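Local coordinates for 16L protein (PDB 6TQP) that probably blocks apoptosis of the infected cell as a viral Bcl-2-like protein, binding BH3-type peptides of pro-death partners in a surface groove, at residues 14-19 and 138-143; 21-26 and 42-47; 67-72 and 83-88; 92-97 and 134-139; 107-112 and 120-125. All blocks are in the same frame, centred on the assembly; numbering follows the deposited sequence.

Contact 1: residues 14-19 and 138-143; sequences NSIKNV and EDLINF
Two helical segments, 14-19 and 138-143, come closest at Ile16 and Ile141, whose CA atoms are 8.4 Å apart, so contact rests on side chains alone. Ile16 carries one side of it with both its branches. Its methyl CG2 meets methyl CD2 of Leu140 at 4.0 Å. Its other branch runs along Ile141: the end methyl CD1 of Ile16 lies 4.0 Å from CG1 of Ile141, and CG1 of Ile16 lies 4.2 Å from that same carbon. The two isoleucine chains lie alongside each other, pointing opposite ways, and touch along their flanks, whereas Leu140 comes in at a slant. A bend in Ile16 (chi2 -60°) sets its CD1 beside CG1 of Ile141, which has a straight chain (chi2 173°). No hydrogen bond crosses the interface, and all three touching residues are buried. Ser15, next to Ile16, satisfies its hydroxyl within the N-terminal part of the chain, with Ser9 and the carbonyl of Asn11. Ser134 packs on Ile16, and Tyr39 packs on Ser15 and Ile141. Two residues after Ile141, the ring of Phe143 stacks on an aromatic side chain of the bound peptide. This is apolar helix-to-helix packing of the first and last helices of the chain, as in the all-helical Bcl-2 fold.

Contact 2: residues 21-26 and 42-47; sequences VFYINE and KLLNLI
Leu44 pushes its forked end between two aromatic residues of the facing helix, Phe22 and Tyr23, and gives one methyl to each. Methyl CD2 meets the Phe22 ring, 3.7 Å from CE1 and 3.9 Å from CD1. Methyl CD1 sits at the root of Tyr23, 3.9 Å from its CB and 4.0 Å from ring atom CD1 of Tyr23. The approach differs for the two. Leu44 crosses Phe22 at about a right angle, while it meets Tyr23 on a slant. Both aromatic side chains have CG opposite the backbone nitrogen (chi1 -176° in Phe22, -180° in Tyr23). Because the two residues are consecutive, their rings come out at different places round the helix, and Leu44 meets both. The backbones are close here, with 7.1 Å between CA of Tyr23 and CA of Leu44. Helix 12-27 and helix 38-68 are thus joined by an apolar contact inside the Bcl-2-like helical bundle, with no hydrogen bond between the segments. One turn after Leu44, Ile47 stands a little further off: its CG2 is 4.7 Å from CD2 of Tyr23. Val19, one turn before Tyr23, also packs on Leu44 and Ile47. Glu32 of the following loop lies against Phe22. The Tyr23 ring reaches further along helix 38-68, to Lys48, Cys51 and Glu52, and also touches Ile103 and Ser107 of helix 96-113.

Contact 3: residues 67-72 and 83-88; sequences SLLKVD and KDQIIE
Leu69 and Gln85 lie alongside each other, head to tail. Methyl CD2 of Leu69 lies along the glutamine, 4.0 Å from its CB, 3.9 Å from its CD and 3.6 Å from its NE2. The Gln85 chain is extended beyond CG (chi2 179°), so it offers its length to the methyl and carries the amide on toward the turn after helix 38-68. The other methyl, CD1 of Leu69, meets CD1 of Ile86 at 4.4 Å. At the turn Lys70 has a positive phi and forms a Schellman motif. Two waters join Gln85 to the backbone: they donate to Leu68 O and Leu69 O, at 2.8 and 2.7 Å, and each accepts a weak bond from Gln85 NE2. His81 O takes another weak bond from NE2. The bound peptide packs on Leu69 and Gln85. NE2 thus has three weak acceptors for two protons, so the amide is tied loosely. The direct touch is van der Waals packing of a methyl on the glutamine, with no direct hydrogen bond.

Contact 4: residues 92-97 and 134-139; sequences NDNRPS and SENSED
Asn94 and Asn136 face each other because of their first torsions: Asn94 has CG opposite its backbone nitrogen (chi1 -165°), while Asn136 keeps CG beside its own (chi1 -46°). The side chains cross at about a right angle, and their amide planes are 81° apart. ND2 of Asn94 stays 3.9 Å from OD1 of Asn136. A water fills the step: it lies 2.7 Å from Asn94 ND2, which donates to it, and donates to OD1 of Asn136, also at 2.7 Å. Pro96 makes the other touch, its CG 3.7 Å from O of Asp139 and 4.3 Å from CB of Asp139. The contact joins two helix starts at the surface. Arg95 is the N-cap residue of helix 96-113. Asn136, reached through a type II beta turn from Ser134 to Ser137, holds that position in helix 137-148, but its side chain makes no capping bond. Arg95 itself points away from this contact. It grips Asp93 side-on, NE to OD1 at 2.7 Å and NH2 to OD2 at 2.8 Å, each oxygen using its syn lone pair. That pairing fixes the guanidinium, and NH1 of Arg95 forms a salt bridge with an acidic side chain of the bound peptide. This is consistent with the groove of Bcl-2 proteins, where an arginine pairs with an acidic residue of the BH3 helix. Pro96 also packs on Leu140 and Phe143 of helix 137-148.

Contact 5: residues 107-112 and 120-125; sequences SMIVEM and IPMSFL
Met122 places one methyl, CE, against two neighbouring residues of the facing helix. CE is 3.6 Å from CG2 of Val110 and 3.7 Å from CG2 of Ile109, and both branched side chains meet the methionine on a slant. The Met122 chain leaves its backbone with CG opposite the nitrogen (chi1 -172°) and then bends (chi2 57°), which brings CE to the two methyls. The backbones stay apart, with 8.7 Å between CA of Val110 and CA of Met122. The contact packs helix 96-113 against helix 120-134, two successive helices of the Bcl-2-like bundle, and all three touching residues are buried. Further out, Tyr115 of the linking loop lies on Met122 and Val110, and Ile24 and Ala28 pack on Val110. Ile86 of helix 76-92 packs on Ile109. The backbone N of Met122 is hydrogen-bonded to OD1 of Asn119, at the start of helix 120-134.

How the contacts relate
Along the chain, contact 1 closes the longest loop, from helix 12-27 to helix 137-148, and contacts 2, 3 and 5 are nested inside it. Contacts 1 and 2 share helix 12-27 and touch, with centres about 11 Å apart. Contacts 1 and 4 share helix 137-148; their centres lie about 9 Å apart. Contacts 3 and 5, with about 11 Å between centres, lie across the chain's centre from contact 1. Contact 2 touches contact 5 through Tyr23, Ile24 and Ser107, although their centres are about 15 Å apart. Helix 96-113 serves contacts 4 and 5. Contacts 1, 3 and 4 also include residues that meet the bound peptide, consistent with a groove-binding Bcl-2 fold.

Contact 1: residues 14-19 and 138-143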
# COMPACT_ATOMS: atom_id res chain seq x y z
N ASN A 14 -0.73 5.08 -14.16
CA ASN A 14 -2.11 4.62 -14.19
C ASN A 14 -2.20 3.11 -13.97
O ASN A 14 -3.11 2.63 -13.27
CB ASN A 14 -2.75 5.00 -15.52
CG ASN A 14 -4.21 4.62 -15.60
OD1 ASN A 14 -5.04 5.13 -14.84
ND2 ASN A 14 -4.53 3.74 -16.53
N SER A 15 -1.28 2.34 -14.55
CA SER A 15 -1.29 0.89 -14.35
C SER A 15 -1.16 0.55 -12.87
O SER A 15 -1.94 -0.25 -12.34
CB SER A 15 -0.14 0.24 -15.13
OG SER A 15 -0.26 0.45 -16.53
N ILE A 16 -0.19 1.16 -12.20
CA ILE A 16 0.02 0.90 -10.78
C ILE A 16 -1.19 1.34 -9.96
O ILE A 16 -1.63 0.63 -9.05
CB ILE A 16 1.32 1.58 -10.30
CG1 ILE A 16 2.54 0.84 -10.84
CG2 ILE A 16 1.41 1.62 -8.79
CD1 ILE A 16 2.66 -0.61 -10.42
N LYS A 17 -1.74 2.52 -10.25
CA LYS A 17 -2.91 2.98 -9.51
C LYS A 17 -4.05 1.97 -9.63
O LYS A 17 -4.70 1.62 -8.64
CB LYS A 17 -3.37 4.34 -10.02
CG LYS A 17 -4.50 4.96 -9.19
CD LYS A 17 -5.27 6.04 -9.94
CE LYS A 17 -6.18 5.46 -11.00
NZ LYS A 17 -7.46 6.20 -11.08
N ASN A 18 -4.31 1.50 -10.85
CA ASN A 18 -5.38 0.53 -11.05
C ASN A 18 -5.10 -0.75 -10.30
O ASN A 18 -6.01 -1.35 -9.71
CB ASN A 18 -5.55 0.25 -12.54
CG ASN A 18 -6.24 1.37 -13.26
OD1 ASN A 18 -6.91 2.19 -12.63
ND2 ASN A 18 -6.12 1.41 -14.58
N VAL A 19 -3.84 -1.19 -10.29
CA VAL A 19 -3.49 -2.44 -9.63
C VAL A 19 -3.72 -2.33 -8.12
O VAL A 19 -4.23 -3.26 -7.48
CB VAL A 19 -2.03 -2.83 -9.96
CG1 VAL A 19 -1.54 -3.94 -9.03
CG2 VAL A 19 -1.92 -3.28 -11.42
N GLU A 138 7.83 3.85 -12.52
CA GLU A 138 8.93 3.16 -13.19
C GLU A 138 9.88 2.52 -12.18
O GLU A 138 10.30 1.37 -12.34
CB GLU A 138 9.69 4.14 -14.09
CG GLU A 138 9.08 4.33 -15.47
CD GLU A 138 9.97 5.15 -16.41
OE1 GLU A 138 10.86 5.88 -15.91
OE2 GLU A 138 9.79 5.05 -17.64
N ASP A 139 10.23 3.27 -11.13
CA ASP A 139 11.11 2.73 -10.10
C ASP A 139 10.46 1.57 -9.36
O ASP A 139 11.12 0.58 -9.04
CB ASP A 139 11.52 3.82 -9.12
CG ASP A 139 12.27 4.95 -9.79
OD1 ASP A 139 12.97 4.67 -10.79
OD2 ASP A 139 12.16 6.10 -9.32
N LEU A 140 9.16 1.68 -9.08
CA LEU A 140 8.48 0.58 -8.40
C LEU A 140 8.39 -0.65 -9.30
O LEU A 140 8.62 -1.78 -8.86
CB LEU A 140 7.09 1.02 -7.95
CG LEU A 140 6.16 -0.04 -7.36
CD1 LEU A 140 6.80 -0.72 -6.16
CD2 LEU A 140 4.86 0.61 -6.97
N ILE A 141 8.08 -0.44 -10.58
CA ILE A 141 7.98 -1.56 -11.50
C ILE A 141 9.33 -2.27 -11.63
O ILE A 141 9.41 -3.50 -11.56
CB ILE A 141 7.44 -1.07 -12.86
CG1 ILE A 141 5.97 -0.64 -12.71
CG2 ILE A 141 7.58 -2.17 -13.94
CD1 ILE A 141 5.37 0.01 -13.94
N ASN A 142 10.41 -1.50 -11.77
CA ASN A 142 11.74 -2.10 -11.85
C ASN A 142 12.07 -2.91 -10.61
O ASN A 142 12.75 -3.93 -10.69
CB ASN A 142 12.80 -1.03 -12.07
CG ASN A 142 12.74 -0.43 -13.45
OD1 ASN A 142 12.13 -1.00 -14.36
ND2 ASN A 142 13.40 0.71 -13.64
N PHE A 143 11.61 -2.47 -9.44
CA PHE A 143 11.93 -3.18 -8.21
C PHE A 143 11.22 -4.53 -8.16
O PHE A 143 11.82 -5.52 -7.74
CB PHE A 143 11.57 -2.33 -7.00
CG PHE A 143 11.86 -2.99 -5.69
CD1 PHE A 143 13.16 -3.07 -5.21
CD2 PHE A 143 10.85 -3.53 -4.94
CE1 PHE A 143 13.42 -3.67 -4.01
CE2 PHE A 143 11.11 -4.13 -3.73
CZ PHE A 143 12.39 -4.20 -3.26

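Contact 2: residues 21-26 and 42-47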
# COMPACT_ATOMS: atom_id res chain seq x y z
N VAL A 21 -5.77 -0.29 -6.36
CA VAL A 21 -7.19 -0.25 -6.02
C VAL A 21 -7.80 -1.64 -6.15
O VAL A 21 -8.55 -2.09 -5.28
CB VAL A 21 -7.93 0.78 -6.89
CG1 VAL A 21 -9.45 0.72 -6.65
CG2 VAL A 21 -7.39 2.17 -6.60
N PHE A 22 -7.47 -2.33 -7.24
CA PHE A 22 -7.97 -3.69 -7.44
C PHE A 22 -7.52 -4.60 -6.31
O PHE A 22 -8.32 -5.37 -5.76
CB PHE A 22 -7.49 -4.21 -8.79
CG PHE A 22 -8.03 -5.56 -9.15
CD1 PHE A 22 -7.41 -6.71 -8.68
CD2 PHE A 22 -9.14 -5.68 -9.96
CE1 PHE A 22 -7.90 -7.96 -9.01
CE2 PHE A 22 -9.64 -6.94 -10.30
CZ PHE A 22 -9.03 -8.08 -9.82
N TYR A 23 -6.24 -4.53 -5.96
CA TYR A 23 -5.69 -5.41 -4.93
C TYR A 23 -6.36 -5.16 -3.58
O TYR A 23 -6.81 -6.10 -2.90
CB TYR A 23 -4.18 -5.20 -4.82
CG TYR A 23 -3.54 -6.08 -3.77
CD1 TYR A 23 -3.62 -7.47 -3.86
CD2 TYR A 23 -2.88 -5.53 -2.68
CE1 TYR A 23 -3.04 -8.28 -2.89
CE2 TYR A 23 -2.30 -6.33 -1.72
CZ TYR A 23 -2.37 -7.70 -1.83
OH TYR A 23 -1.79 -8.48 -0.85
N ILE A 24 -6.41 -3.89 -3.16
CA ILE A 24 -7.05 -3.56 -1.89
C ILE A 24 -8.50 -4.04 -1.86
O ILE A 24 -8.95 -4.61 -0.87
CB ILE A 24 -6.93 -2.04 -1.64
CG1 ILE A 24 -5.46 -1.63 -1.49
CG2 ILE A 24 -7.73 -1.63 -0.39
CD1 ILE A 24 -4.70 -2.31 -0.35
N ASN A 25 -9.24 -3.82 -2.96
CA ASN A 25 -10.62 -4.30 -2.99
C ASN A 25 -10.67 -5.82 -2.89
O ASN A 25 -11.57 -6.37 -2.25
CB ASN A 25 -11.32 -3.83 -4.27
CG ASN A 25 -11.61 -2.34 -4.27
OD1 ASN A 25 -11.64 -1.70 -3.21
ND2 ASN A 25 -11.83 -1.78 -5.45
N GLU A 26 -9.72 -6.50 -3.51
CA GLU A 26 -9.67 -7.96 -3.43
C GLU A 26 -9.43 -8.42 -1.99
O GLU A 26 -10.02 -9.41 -1.54
CB GLU A 26 -8.59 -8.49 -4.37
CG GLU A 26 -8.28 -9.98 -4.23
CD GLU A 26 -7.43 -10.52 -5.37
OE1 GLU A 26 -7.85 -10.39 -6.54
OE2 GLU A 26 -6.34 -11.06 -5.11
N LYS A 42 -0.26 -8.68 -14.78
CA LYS A 42 1.10 -9.14 -14.50
C LYS A 42 1.66 -8.45 -13.27
O LYS A 42 2.26 -9.09 -12.40
CB LYS A 42 2.00 -8.89 -15.71
CG LYS A 42 1.74 -9.83 -16.88
CD LYS A 42 2.52 -9.40 -18.11
CE LYS A 42 2.33 -10.36 -19.27
NZ LYS A 42 2.96 -11.69 -19.00
N LEU A 43 1.45 -7.14 -13.17
CA LEU A 43 1.95 -6.40 -12.01
C LEU A 43 1.23 -6.82 -10.75
O LEU A 43 1.84 -6.88 -9.67
CB LEU A 43 1.77 -4.91 -12.24
CG LEU A 43 2.54 -4.30 -13.42
CD1 LEU A 43 2.19 -2.84 -13.56
CD2 LEU A 43 4.05 -4.46 -13.29
N LEU A 44 -0.07 -7.08 -10.85
CA LEU A 44 -0.83 -7.57 -9.70
C LEU A 44 -0.20 -8.84 -9.13
O LEU A 44 0.01 -8.95 -7.92
CB LEU A 44 -2.28 -7.83 -10.10
CG LEU A 44 -3.10 -8.51 -9.00
CD1 LEU A 44 -3.35 -7.59 -7.83
CD2 LEU A 44 -4.42 -9.04 -9.58
N ASN A 45 0.08 -9.83 -9.99
CA ASN A 45 0.65 -11.08 -9.51
C ASN A 45 1.95 -10.85 -8.75
O ASN A 45 2.22 -11.50 -7.74
CB ASN A 45 0.86 -12.05 -10.67
CG ASN A 45 -0.46 -12.53 -11.27
OD1 ASN A 45 -1.49 -12.49 -10.60
ND2 ASN A 45 -0.43 -12.99 -12.52
N LEU A 46 2.77 -9.90 -9.21
CA LEU A 46 4.03 -9.63 -8.53
C LEU A 46 3.80 -8.95 -7.19
O LEU A 46 4.39 -9.33 -6.17
CB LEU A 46 4.92 -8.77 -9.42
CG LEU A 46 5.37 -9.44 -10.73
CD1 LEU A 46 6.09 -8.44 -11.61
CD2 LEU A 46 6.26 -10.65 -10.46
N ILE A 47 2.95 -7.94 -7.17
CA ILE A 47 2.70 -7.17 -5.96
C ILE A 47 2.00 -8.03 -4.91
O ILE A 47 2.28 -7.93 -3.71
CB ILE A 47 1.87 -5.93 -6.30
CG1 ILE A 47 2.76 -4.88 -6.98
CG2 ILE A 47 1.18 -5.36 -5.06
CD1 ILE A 47 1.99 -3.79 -7.65

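Contact 3: residues 67-72 and 83-88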
# COMPACT_ATOMS: atom_id res chain seq x y z
N SER A 67 -2.66 0.69 15.31
CA SER A 67 -3.00 1.20 16.64
C SER A 67 -2.68 2.68 16.74
O SER A 67 -3.48 3.47 17.26
CB SER A 67 -2.25 0.43 17.73
OG SER A 67 -2.52 0.99 19.00
N LEU A 68 -1.52 3.09 16.24
CA LEU A 68 -1.19 4.51 16.24
C LEU A 68 -2.21 5.30 15.44
O LEU A 68 -2.65 6.37 15.86
CB LEU A 68 0.21 4.73 15.68
CG LEU A 68 1.38 4.11 16.43
CD1 LEU A 68 2.69 4.45 15.70
CD2 LEU A 68 1.44 4.60 17.86
N LEU A 69 -2.59 4.78 14.27
CA LEU A 69 -3.52 5.47 13.38
C LEU A 69 -4.96 5.44 13.87
O LEU A 69 -5.82 6.06 13.23
CB LEU A 69 -3.46 4.86 11.98
CG LEU A 69 -2.12 4.89 11.27
CD1 LEU A 69 -2.17 4.01 10.04
CD2 LEU A 69 -1.77 6.32 10.91
N LYS A 70 -5.24 4.73 14.96
CA LYS A 70 -6.60 4.62 15.50
C LYS A 70 -7.58 4.13 14.43
O LYS A 70 -8.66 4.70 14.23
CB LYS A 70 -7.06 5.96 16.09
CG LYS A 70 -6.05 6.58 17.05
CD LYS A 70 -6.34 8.06 17.30
CE LYS A 70 -7.54 8.27 18.19
NZ LYS A 70 -7.30 7.76 19.57
N VAL A 71 -7.22 3.04 13.76
CA VAL A 71 -8.01 2.56 12.63
C VAL A 71 -9.40 2.12 13.04
O VAL A 71 -10.25 1.90 12.16
CB VAL A 71 -7.31 1.39 11.91
CG1 VAL A 71 -5.97 1.84 11.36
CG2 VAL A 71 -7.19 0.19 12.86
N ASP A 72 -9.65 1.94 14.33
CA ASP A 72 -11.01 1.62 14.75
C ASP A 72 -11.95 2.80 14.56
O ASP A 72 -13.17 2.61 14.49
CB ASP A 72 -11.01 1.15 16.20
CG ASP A 72 -10.59 2.25 17.17
OD1 ASP A 72 -11.48 2.92 17.73
OD2 ASP A 72 -9.37 2.44 17.36
N LYS A 83 -5.03 9.21 6.18
CA LYS A 83 -4.51 9.47 4.84
C LYS A 83 -3.28 10.36 4.91
O LYS A 83 -2.22 10.04 4.37
CB LYS A 83 -5.58 10.11 3.97
CG LYS A 83 -5.14 10.40 2.53
CD LYS A 83 -6.06 11.40 1.84
CE LYS A 83 -5.55 12.82 1.97
NZ LYS A 83 -4.41 13.09 1.05
N ASP A 84 -3.42 11.50 5.58
CA ASP A 84 -2.32 12.46 5.61
C ASP A 84 -1.09 11.88 6.29
O ASP A 84 0.04 12.16 5.86
CB ASP A 84 -2.79 13.75 6.29
CG ASP A 84 -3.83 14.48 5.46
OD1 ASP A 84 -3.80 14.35 4.22
OD2 ASP A 84 -4.68 15.18 6.03
N GLN A 85 -1.27 11.08 7.34
CA GLN A 85 -0.11 10.48 8.00
C GLN A 85 0.59 9.49 7.08
O GLN A 85 1.83 9.45 7.02
CB GLN A 85 -0.52 9.81 9.31
CG GLN A 85 -0.92 10.80 10.40
CD GLN A 85 -1.37 10.14 11.68
OE1 GLN A 85 -0.60 10.03 12.64
NE2 GLN A 85 -2.62 9.69 11.72
N ILE A 86 -0.17 8.69 6.32
CA ILE A 86 0.46 7.73 5.42
C ILE A 86 1.15 8.46 4.28
O ILE A 86 2.31 8.17 3.93
CB ILE A 86 -0.59 6.71 4.92
CG1 ILE A 86 -1.09 5.86 6.09
CG2 ILE A 86 0.01 5.81 3.86
CD1 ILE A 86 -2.27 4.92 5.75
N ILE A 87 0.47 9.45 3.69
CA ILE A 87 1.09 10.26 2.64
C ILE A 87 2.38 10.89 3.15
O ILE A 87 3.40 10.89 2.46
CB ILE A 87 0.10 11.32 2.13
CG1 ILE A 87 -1.12 10.64 1.50
CG2 ILE A 87 0.80 12.31 1.20
CD1 ILE A 87 -1.67 11.30 0.26
N GLU A 88 2.35 11.45 4.36
CA GLU A 88 3.55 12.09 4.90
C GLU A 88 4.70 11.08 5.03
O GLU A 88 5.84 11.37 4.67
CB GLU A 88 3.23 12.73 6.25
CG GLU A 88 4.39 13.43 6.87
CD GLU A 88 4.01 14.21 8.10
OE1 GLU A 88 2.91 14.81 8.12
OE2 GLU A 88 4.81 14.21 9.05
O HOH W 1 -3.44 8.85 14.91
O HOH W 2 -5.47 8.67 12.93

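Contact 4: residues 92-97 and 134-139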
# COMPACT_ATOMS: atom_id res chain seq x y z
N ASN A 92 8.31 11.12 3.18
CA ASN A 92 9.53 11.07 3.97
C ASN A 92 10.47 9.96 3.52
O ASN A 92 11.69 10.08 3.70
CB ASN A 92 9.22 10.86 5.45
CG ASN A 92 8.71 12.12 6.12
OD1 ASN A 92 8.86 13.22 5.58
ND2 ASN A 92 8.14 11.97 7.30
N ASP A 93 9.94 8.87 2.96
CA ASP A 93 10.77 7.73 2.59
C ASP A 93 10.15 7.08 1.34
O ASP A 93 9.39 6.12 1.43
CB ASP A 93 10.87 6.74 3.75
CG ASP A 93 11.92 5.69 3.52
OD1 ASP A 93 12.55 5.70 2.44
OD2 ASP A 93 12.10 4.84 4.42
N ASN A 94 10.54 7.60 0.18
CA ASN A 94 9.84 7.36 -1.08
C ASN A 94 10.26 6.07 -1.80
O ASN A 94 10.02 5.95 -3.00
CB ASN A 94 10.07 8.55 -2.01
CG ASN A 94 9.12 8.57 -3.16
OD1 ASN A 94 7.92 8.33 -2.99
ND2 ASN A 94 9.63 8.83 -4.35
N ARG A 95 10.87 5.11 -1.12
CA ARG A 95 11.45 3.98 -1.84
C ARG A 95 10.39 2.99 -2.32
O ARG A 95 9.28 2.95 -1.78
CB ARG A 95 12.47 3.28 -0.96
CG ARG A 95 13.67 4.19 -0.63
CD ARG A 95 14.57 3.57 0.37
NE ARG A 95 13.94 3.48 1.68
CZ ARG A 95 14.32 2.63 2.63
NH1 ARG A 95 15.34 1.82 2.40
NH2 ARG A 95 13.69 2.59 3.78
N PRO A 96 10.69 2.20 -3.36
CA PRO A 96 9.73 1.17 -3.80
C PRO A 96 9.35 0.19 -2.70
O PRO A 96 8.18 -0.17 -2.56
CB PRO A 96 10.46 0.47 -4.95
CG PRO A 96 11.35 1.50 -5.50
CD PRO A 96 11.81 2.33 -4.32
N SER A 97 10.33 -0.27 -1.91
CA SER A 97 10.04 -1.21 -0.83
C SER A 97 9.09 -0.60 0.19
O SER A 97 8.23 -1.30 0.74
CB SER A 97 11.35 -1.65 -0.17
OG SER A 97 12.17 -0.51 0.10
N SER A 134 1.63 5.59 -7.02
CA SER A 134 1.82 5.44 -8.46
C SER A 134 2.75 6.48 -9.06
O SER A 134 3.19 6.32 -10.20
CB SER A 134 0.46 5.51 -9.18
OG SER A 134 -0.08 6.81 -9.13
N GLU A 135 3.09 7.54 -8.33
CA GLU A 135 4.06 8.49 -8.85
C GLU A 135 5.41 7.78 -8.97
O GLU A 135 5.74 6.92 -8.15
CB GLU A 135 4.11 9.71 -7.93
CG GLU A 135 2.76 10.46 -7.82
CD GLU A 135 2.79 11.64 -6.83
OE1 GLU A 135 3.84 11.85 -6.20
OE2 GLU A 135 1.75 12.34 -6.71
N ASN A 136 6.16 8.12 -10.01
CA ASN A 136 7.45 7.46 -10.27
C ASN A 136 7.30 5.94 -10.32
O ASN A 136 8.14 5.20 -9.80
CB ASN A 136 8.47 7.85 -9.20
CG ASN A 136 8.47 9.34 -8.92
OD1 ASN A 136 8.16 9.78 -7.82
ND2 ASN A 136 8.79 10.13 -9.94
N SER A 137 6.22 5.47 -10.95
CA SER A 137 5.95 4.03 -10.95
C SER A 137 7.08 3.23 -11.60
O SER A 137 7.27 2.05 -11.29
CB SER A 137 4.62 3.76 -11.67
OG SER A 137 4.62 4.34 -12.96
N GLU A 138 7.83 3.85 -12.52
CA GLU A 138 8.93 3.16 -13.19
C GLU A 138 9.88 2.52 -12.18
O GLU A 138 10.30 1.37 -12.34
CB GLU A 138 9.69 4.14 -14.09
CG GLU A 138 9.08 4.33 -15.47
CD GLU A 138 9.97 5.15 -16.41
OE1 GLU A 138 10.86 5.88 -15.91
OE2 GLU A 138 9.79 5.05 -17.64
N ASP A 139 10.23 3.27 -11.13
CA ASP A 139 11.11 2.73 -10.10
C ASP A 139 10.46 1.57 -9.36
O ASP A 139 11.12 0.58 -9.04
CB ASP A 139 11.52 3.82 -9.12
CG ASP A 139 12.27 4.95 -9.79
OD1 ASP A 139 12.97 4.67 -10.79
OD2 ASP A 139 12.16 6.10 -9.32
O HOH W 3 7.29 8.42 -5.63

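Contact 5: residues 107-112 and 120-125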
# COMPACT_ATOMS: atom_id res chain seq x y z
N SER A 107 -4.05 -2.82 3.28
CA SER A 107 -4.80 -4.07 3.33
C SER A 107 -5.24 -4.38 4.75
O SER A 107 -6.40 -4.74 5.00
CB SER A 107 -3.96 -5.23 2.79
OG SER A 107 -3.70 -5.04 1.42
N MET A 108 -4.33 -4.24 5.71
CA MET A 108 -4.69 -4.48 7.10
C MET A 108 -5.73 -3.47 7.59
O MET A 108 -6.67 -3.85 8.29
CB MET A 108 -3.47 -4.43 8.00
CG MET A 108 -3.83 -4.66 9.46
SD MET A 108 -2.37 -4.64 10.51
CE MET A 108 -1.73 -6.25 10.02
N ILE A 109 -5.54 -2.19 7.27
CA ILE A 109 -6.52 -1.18 7.70
C ILE A 109 -7.91 -1.58 7.26
O ILE A 109 -8.87 -1.57 8.04
CB ILE A 109 -6.14 0.21 7.15
CG1 ILE A 109 -4.81 0.66 7.75
CG2 ILE A 109 -7.23 1.25 7.50
CD1 ILE A 109 -4.26 1.95 7.17
N VAL A 110 -8.03 -1.98 5.99
CA VAL A 110 -9.32 -2.36 5.43
C VAL A 110 -9.86 -3.60 6.13
O VAL A 110 -11.06 -3.69 6.44
CB VAL A 110 -9.17 -2.55 3.91
CG1 VAL A 110 -10.21 -3.47 3.35
CG2 VAL A 110 -9.20 -1.19 3.21
N GLU A 111 -8.99 -4.59 6.37
CA GLU A 111 -9.43 -5.80 7.04
C GLU A 111 -9.85 -5.53 8.48
O GLU A 111 -10.73 -6.20 9.01
CB GLU A 111 -8.33 -6.86 6.99
CG GLU A 111 -8.10 -7.44 5.60
CD GLU A 111 -7.00 -8.50 5.57
OE1 GLU A 111 -6.28 -8.64 6.58
OE2 GLU A 111 -6.87 -9.18 4.53
N MET A 112 -9.23 -4.54 9.13
CA MET A 112 -9.58 -4.23 10.51
C MET A 112 -10.87 -3.42 10.60
O MET A 112 -11.80 -3.81 11.31
CB MET A 112 -8.43 -3.47 11.18
CG MET A 112 -7.28 -4.35 11.57
SD MET A 112 -5.98 -3.45 12.41
CE MET A 112 -4.95 -4.80 12.97
N ILE A 120 -17.37 6.29 1.97
CA ILE A 120 -16.80 7.06 0.86
C ILE A 120 -15.47 7.69 1.23
O ILE A 120 -14.51 7.58 0.44
CB ILE A 120 -17.83 8.09 0.35
CG1 ILE A 120 -19.06 7.38 -0.23
CG2 ILE A 120 -17.20 9.04 -0.66
CD1 ILE A 120 -18.78 6.27 -1.24
N PRO A 121 -15.31 8.35 2.38
CA PRO A 121 -13.97 8.83 2.76
C PRO A 121 -12.90 7.76 2.70
O PRO A 121 -11.77 8.05 2.28
CB PRO A 121 -14.19 9.34 4.19
CG PRO A 121 -15.63 9.76 4.20
CD PRO A 121 -16.35 8.78 3.34
N MET A 122 -13.22 6.52 3.09
CA MET A 122 -12.23 5.45 3.01
C MET A 122 -11.92 5.11 1.56
O MET A 122 -10.76 4.88 1.21
CB MET A 122 -12.74 4.22 3.77
CG MET A 122 -11.71 3.10 3.91
SD MET A 122 -10.19 3.64 4.73
CE MET A 122 -9.18 2.18 4.54
N SER A 123 -12.93 5.07 0.70
CA SER A 123 -12.66 4.84 -0.72
C SER A 123 -11.68 5.88 -1.27
O SER A 123 -10.81 5.55 -2.07
CB SER A 123 -13.95 4.86 -1.53
OG SER A 123 -14.44 6.18 -1.66
N PHE A 124 -11.84 7.14 -0.86
CA PHE A 124 -10.95 8.18 -1.36
C PHE A 124 -9.57 8.07 -0.74
O PHE A 124 -8.57 8.42 -1.39
CB PHE A 124 -11.53 9.57 -1.09
CG PHE A 124 -12.73 9.92 -1.94
CD1 PHE A 124 -12.89 9.38 -3.22
CD2 PHE A 124 -13.70 10.79 -1.47
CE1 PHE A 124 -13.99 9.71 -3.99
CE2 PHE A 124 -14.81 11.11 -2.23
CZ PHE A 124 -14.95 10.57 -3.50
N LEU A 125 -9.49 7.62 0.51
CA LEU A 125 -8.19 7.29 1.09
C LEU A 125 -7.46 6.28 0.23
O LEU A 125 -6.26 6.40 -0.03
CB LEU A 125 -8.37 6.75 2.51
CG LEU A 125 -7.06 6.44 3.25
CD1 LEU A 125 -7.26 6.64 4.75
CD2 LEU A 125 -6.60 5.03 2.97